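Local coordinates for acyl-coenzyme A oxidase 3 (Yarrowia lipolytica, PDB 5YS9), which uses bound FAD to oxidise acyl-CoA esters to trans-2-enoyl-CoA, reducing O2 to hydrogen peroxide, in peroxisomal fatty acid beta-oxidation, at residues G135-Q141 with Q274-Y280; I188-P192 with W263-T267. All blocks are in the same frame, centred on the assembly; numbering follows the deposited sequence.

Interaction 1. Residues G135-Q141 with Q274-Y280; sequences GSGTKEQ and QNMLMKY
Gln141 reaches from the first turn of helix 139-147 to the loop 274-280 and binds its backbone with both ends of its amide. Its CB points at the loop, and CG, beside the backbone N (chi1 -71°), passes 4.1 Å from Gln274 O. The chain runs on extended, bringing CD to 3.7 Å from Met276 O. At the tip, Gln141 NE2 gives a bond of 2.8 Å to Met276 O and a weak, bent one to Gln274 O. Gln141 OE1 takes Met278 N at 3.1 Å on a lone pair, in the carbonyl plane, and also accepts Thr138 N at 3.1 Å. That second bond is half of a capping box: Thr138 is the N-cap of helix 139-147, and its OG1 returns a weak bond to Gln141 N. A leucine in place of Gln141 would probably leave the carbonyls of Gln274 and Met276 and the N-H groups of Thr138 and Met278 without these partners. Beyond the glutamine, Lys279 N donates to Ser136 O at 2.9 Å. Leu277 lays CD2 against Gly137 CA, 3.9 Å away, and also packs on Ile228 of strand 222-232. Tyr280 brings CE2 to 3.4 Å from Gly135 O.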
loop_
_atom_site.group_PDB
_atom_site.type_symbol
_atom_site.label_atom_id
_atom_site.label_comp_id
_atom_site.label_asym_id
_atom_site.label_seq_id
_atom_site.Cartn_x
_atom_site.Cartn_y
_atom_site.Cartn_z
ATOM N N GLY A 135 27.407 -0.557 23.097
ATOM C CA GLY A 135 26.388 -0.716 24.106
ATOM C C GLY A 135 26.571 -1.894 25.055
ATOM O O GLY A 135 26.193 -1.798 26.225
ATOM N N SER A 136 27.125 -3.009 24.579
ATOM C CA SER A 136 27.174 -4.255 25.384
ATOM C C SER A 136 28.560 -4.839 25.699
ATOM O O SER A 136 28.678 -5.828 26.417
ATOM C CB SER A 136 26.264 -5.329 24.774
ATOM O OG SER A 136 24.913 -4.907 24.799
ATOM N N GLY A 137 29.610 -4.226 25.195
ATOM C CA GLY A 137 30.950 -4.656 25.499
ATOM C C GLY A 137 31.538 -3.787 26.603
ATOM O O GLY A 137 31.106 -2.647 26.823
ATOM N N THR A 138 32.530 -4.343 27.292
ATOM C CA THR A 138 33.356 -3.559 28.188
ATOM C C THR A 138 34.184 -2.613 27.339
ATOM O O THR A 138 34.277 -2.800 26.123
ATOM C CB THR A 138 34.271 -4.443 29.051
ATOM O OG1 THR A 138 35.311 -5.005 28.252
ATOM C CG2 THR A 138 33.449 -5.569 29.709
ATOM N N LYS A 139 34.776 -1.608 27.979
ATOM C CA LYS A 139 35.654 -0.671 27.293
ATOM C C LYS A 139 36.811 -1.396 26.579
ATOM O O LYS A 139 37.231 -0.990 25.486
ATOM C CB LYS A 139 36.203 0.341 28.285
ATOM C CG LYS A 139 37.021 1.486 27.700
ATOM C CD LYS A 139 38.297 1.741 28.509
ATOM C CE LYS A 139 39.128 2.873 27.918
ATOM N NZ LYS A 139 40.390 3.100 28.692
ATOM N N GLU A 140 37.313 -2.475 27.165
ATOM C CA GLU A 140 38.484 -3.146 26.611
ATOM C C GLU A 140 38.090 -3.942 25.356
ATOM O O GLU A 140 38.872 -4.009 24.406
ATOM C CB GLU A 140 39.161 -4.085 27.616
ATOM C CG GLU A 140 39.532 -3.430 28.927
ATOM C CD GLU A 140 38.337 -3.292 29.864
ATOM O OE1 GLU A 140 37.502 -4.264 29.948
ATOM O OE2 GLU A 140 38.234 -2.195 30.480
ATOM N N GLN A 141 36.884 -4.529 25.378
ATOM C CA GLN A 141 36.315 -5.246 24.232
ATOM C C GLN A 141 36.044 -4.308 23.062
ATOM O O GLN A 141 36.496 -4.579 21.958
ATOM C CB GLN A 141 35.038 -5.999 24.634
ATOM C CG GLN A 141 35.361 -7.188 25.525
ATOM C CD GLN A 141 34.138 -7.904 26.002
ATOM O OE1 GLN A 141 33.112 -7.273 26.347
ATOM N NE2 GLN A 141 34.225 -9.248 26.024
ATOM N N GLN A 274 35.929 -14.443 25.496
ATOM C CA GLN A 274 36.062 -12.994 25.481
ATOM C C GLN A 274 35.247 -12.323 24.345
ATOM O O GLN A 274 35.143 -11.078 24.289
ATOM C CB GLN A 274 37.548 -12.612 25.372
ATOM C CG GLN A 274 38.405 -12.944 26.585
ATOM C CD GLN A 274 38.946 -14.370 26.657
ATOM O OE1 GLN A 274 38.627 -15.252 25.841
ATOM N NE2 GLN A 274 39.772 -14.610 27.665
ATOM N N ASN A 275 34.691 -13.141 23.442
ATOM C CA ASN A 275 33.959 -12.611 22.309
ATOM C C ASN A 275 32.558 -12.288 22.693
ATOM O O ASN A 275 31.919 -11.521 21.998
ATOM C CB ASN A 275 33.959 -13.575 21.125
ATOM C CG ASN A 275 35.181 -13.439 20.241
ATOM O OD1 ASN A 275 35.134 -13.782 19.069
ATOM N ND2 ASN A 275 36.269 -12.943 20.782
ATOM N N MET A 276 32.071 -12.898 23.768
ATOM C CA MET A 276 30.810 -12.506 24.376
ATOM C C MET A 276 30.960 -11.118 24.898
ATOM O O MET A 276 31.921 -10.834 25.600
ATOM C CB MET A 276 30.464 -13.395 25.548
ATOM C CG MET A 276 29.202 -12.958 26.292
ATOM S SD MET A 276 28.831 -14.087 27.659
ATOM C CE MET A 276 27.541 -13.141 28.492
ATOM N N LEU A 277 29.994 -10.263 24.599
ATOM C CA LEU A 277 30.044 -8.874 25.081
ATOM C C LEU A 277 29.553 -8.812 26.535
ATOM O O LEU A 277 28.497 -9.321 26.841
ATOM C CB LEU A 277 29.239 -7.967 24.152
ATOM C CG LEU A 277 29.773 -7.865 22.715
ATOM C CD1 LEU A 277 28.767 -7.093 21.893
ATOM C CD2 LEU A 277 31.145 -7.218 22.628
ATOM N N MET A 278 30.330 -8.216 27.434
ATOM C CA MET A 278 30.101 -8.449 28.880
ATOM C C MET A 278 29.898 -7.241 29.787
ATOM O O MET A 278 30.036 -7.371 30.993
ATOM C CB MET A 278 31.198 -9.357 29.471
ATOM C CG MET A 278 31.103 -10.833 29.080
ATOM S SD MET A 278 32.393 -11.767 29.943
ATOM C CE MET A 278 32.683 -13.220 28.928
ATOM N N LYS A 279 29.508 -6.100 29.233
ATOM C CA LYS A 279 29.138 -4.925 30.048
ATOM C C LYS A 279 28.061 -5.244 31.105
ATOM O O LYS A 279 28.185 -4.837 32.252
ATOM C CB LYS A 279 28.674 -3.761 29.145
ATOM C CG LYS A 279 28.262 -2.482 29.876
ATOM C CD LYS A 279 28.390 -1.227 29.019
ATOM C CE LYS A 279 27.585 -0.080 29.620
ATOM N NZ LYS A 279 28.252 1.252 29.491
ATOM N N TYR A 280 27.022 -5.971 30.696
ATOM C CA TYR A 280 25.883 -6.281 31.547
ATOM C C TYR A 280 25.938 -7.676 32.126
ATOM O O TYR A 280 25.789 -7.836 33.332
ATOM C CB TYR A 280 24.577 -6.057 30.802
ATOM C CG TYR A 280 24.404 -4.618 30.429
ATOM C CD1 TYR A 280 24.357 -3.634 31.417
ATOM C CD2 TYR A 280 24.320 -4.208 29.082
ATOM C CE1 TYR A 280 24.221 -2.298 31.096
ATOM C CE2 TYR A 280 24.159 -2.860 28.747
ATOM C CZ TYR A 280 24.111 -1.916 29.766
ATOM O OH TYR A 280 23.978 -0.586 29.505
#

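Interaction 2. Residues I188-P192 with W263-T267; sequences IINTP and WIQFT
Thr191 and Phe266 are joined by a pair of hydrogen bonds, one wholly backbone and one through a side chain. Thr191 N donates to Phe266 O at 2.8 Å, and Phe266 N answers into Thr191 OG1 at 2.9 Å, nearly straight at 171°. The torsion (chi1 -54°) sets OG1 beside the threonine's own N, which lets both atoms face the backbone of Phe266. Thr191 OG1 also lies at the edge of the Phe266 ring, near its plane, 3.5 Å from Phe266 CD1.

One face of that ring is taken by Ile189, whose CG2 makes a CH-pi contact 4.0 Å from the ring centroid, displaced toward the rim. On the opposite face sits CG2 of Ile264, two residues back on the phenylalanine's own strand, so the ring is sandwiched between two isoleucine methyls. Between Ile189 and Thr191, Asn190 sets its CA 3.6 Å from Phe266 O in a CA-H...O contact. Its OD1 accepts from Asn268 N, so the side chain fastens the chain just past Thr267.

Farther out, Gln265 NE2 bonds to Thr197 OG1 in the loop before strand 198-201. The backbone pairing of Ile189 with Val269 belongs to the mixed sheet of the middle, beta-rich domain of the acyl-CoA oxidase fold. There strands 186-190 and 262-272 pair antiparallel, while the two segments themselves diverge, 110° apart, with Thr191 in the loop after its strand. Trp263 meets Phe660, on helix 655-666 of the second subunit, edge-to-face; within the sheet, 177-181 flanks strand 186-190, and 198-201 and 245-249 flank 262-272.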
loop_
_atom_site.group_PDB
_atom_site.type_symbol
_atom_site.label_atom_id
_atom_site.label_comp_id
_atom_site.label_asym_id
_atom_site.label_seq_id
_atom_site.Cartn_x
_atom_site.Cartn_y
_atom_site.Cartn_z
ATOM N N ILE A 188 30.787 -22.521 22.031
ATOM C CA ILE A 188 30.352 -23.183 20.830
ATOM C C ILE A 188 29.023 -22.548 20.399
ATOM O O ILE A 188 28.004 -22.725 21.073
ATOM C CB ILE A 188 30.140 -24.682 21.062
ATOM C CG1 ILE A 188 31.447 -25.330 21.573
ATOM C CG2 ILE A 188 29.678 -25.363 19.769
ATOM C CD1 ILE A 188 31.330 -26.848 21.789
ATOM N N ILE A 189 29.046 -21.849 19.257
ATOM C CA ILE A 189 27.850 -21.287 18.640
ATOM C C ILE A 189 27.223 -22.296 17.668
ATOM O O ILE A 189 27.895 -22.757 16.728
ATOM C CB ILE A 189 28.135 -19.999 17.868
ATOM C CG1 ILE A 189 28.982 -18.998 18.717
ATOM C CG2 ILE A 189 26.814 -19.388 17.409
ATOM C CD1 ILE A 189 28.466 -18.752 20.129
ATOM N N ASN A 190 25.951 -22.649 17.911
ATOM C CA ASN A 190 25.298 -23.688 17.144
ATOM C C ASN A 190 23.857 -23.346 16.788
ATOM O O ASN A 190 23.067 -22.888 17.627
ATOM C CB ASN A 190 25.371 -25.070 17.832
ATOM C CG ASN A 190 25.049 -26.216 16.880
ATOM O OD1 ASN A 190 25.811 -26.508 15.919
ATOM N ND2 ASN A 190 23.889 -26.839 17.093
ATOM N N THR A 191 23.540 -23.617 15.525
ATOM C CA THR A 191 22.194 -23.529 14.998
ATOM C C THR A 191 21.609 -24.979 15.048
ATOM O O THR A 191 21.944 -25.800 14.224
ATOM C CB THR A 191 22.245 -23.020 13.513
ATOM O OG1 THR A 191 22.981 -21.782 13.400
ATOM C CG2 THR A 191 20.834 -22.865 12.949
ATOM N N PRO A 192 20.699 -25.296 15.983
ATOM C CA PRO A 192 20.273 -26.729 16.136
ATOM C C PRO A 192 19.400 -27.369 15.008
ATOM O O PRO A 192 19.504 -28.553 14.745
ATOM C CB PRO A 192 19.524 -26.723 17.465
ATOM C CG PRO A 192 18.996 -25.300 17.584
ATOM C CD PRO A 192 20.051 -24.408 16.967
ATOM N N TRP A 263 21.109 -15.153 5.037
ATOM C CA TRP A 263 20.880 -16.142 6.081
ATOM C C TRP A 263 22.207 -16.648 6.578
ATOM O O TRP A 263 23.140 -16.659 5.821
ATOM C CB TRP A 263 20.083 -17.345 5.576
ATOM C CG TRP A 263 20.642 -18.084 4.406
ATOM C CD1 TRP A 263 20.352 -17.830 3.113
ATOM C CD2 TRP A 263 21.544 -19.189 4.402
ATOM N NE1 TRP A 263 21.014 -18.681 2.297
ATOM C CE2 TRP A 263 21.749 -19.546 3.048
ATOM C CE3 TRP A 263 22.192 -19.925 5.391
ATOM C CZ2 TRP A 263 22.569 -20.604 2.654
ATOM C CZ3 TRP A 263 23.023 -20.999 5.005
ATOM C CH2 TRP A 263 23.192 -21.327 3.654
ATOM N N ILE A 264 22.279 -17.049 7.842
ATOM C CA ILE A 264 23.475 -17.659 8.407
ATOM C C ILE A 264 23.123 -18.900 9.249
ATOM O O ILE A 264 22.204 -18.881 10.056
ATOM C CB ILE A 264 24.266 -16.688 9.323
ATOM C CG1 ILE A 264 24.277 -15.244 8.758
ATOM C CG2 ILE A 264 25.695 -17.211 9.537
ATOM C CD1 ILE A 264 24.903 -14.230 9.709
ATOM N N GLN A 265 23.901 -19.959 9.067
ATOM C CA GLN A 265 23.943 -21.084 9.963
ATOM C C GLN A 265 25.343 -21.224 10.553
ATOM O O GLN A 265 26.339 -21.059 9.832
ATOM C CB GLN A 265 23.608 -22.334 9.209
ATOM C CG GLN A 265 22.281 -22.244 8.454
ATOM C CD GLN A 265 21.930 -23.526 7.817
ATOM O OE1 GLN A 265 22.800 -24.291 7.526
ATOM N NE2 GLN A 265 20.661 -23.792 7.642
ATOM N N PHE A 266 25.382 -21.526 11.866
ATOM C CA PHE A 266 26.596 -21.853 12.626
ATOM C C PHE A 266 26.560 -23.312 13.027
ATOM O O PHE A 266 25.591 -23.763 13.604
ATOM C CB PHE A 266 26.636 -21.055 13.923
ATOM C CG PHE A 266 26.460 -19.593 13.739
ATOM C CD1 PHE A 266 25.170 -19.029 13.709
ATOM C CD2 PHE A 266 27.552 -18.762 13.650
ATOM C CE1 PHE A 266 24.996 -17.669 13.532
ATOM C CE2 PHE A 266 27.380 -17.385 13.486
ATOM C CZ PHE A 266 26.106 -16.850 13.402
ATOM N N THR A 267 27.615 -24.033 12.758
ATOM C CA THR A 267 27.711 -25.433 13.151
ATOM C C THR A 267 28.992 -25.590 13.953
ATOM O O THR A 267 30.111 -25.470 13.413
ATOM C CB THR A 267 27.711 -26.357 11.923
ATOM O OG1 THR A 267 26.611 -26.005 11.060
ATOM C CG2 THR A 267 27.603 -27.835 12.356
#

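Strand 262-272 connects the two sites: its early residues make interaction 2, and the loop that follows it supplies 274-280 to interaction 1. Along the chain the order is 135-141, 188-192, 263-267, 274-280, so interaction 1 encloses interaction 2. Their centres are 21 Å apart and their nearest atoms about 8 Å, without touching. Interaction 2 joins two strands within the middle beta domain, whereas interaction 1 brings the junction of helices 116-136 and 139-147, from the N-terminal helical region, against that loop, still backbone-bonded to strand 222-232. Together they tie the beta domain internally and to its helical neighbour, with FAD about 14 Å from the Leu277 side chain and about 9 Å from that of Ile264.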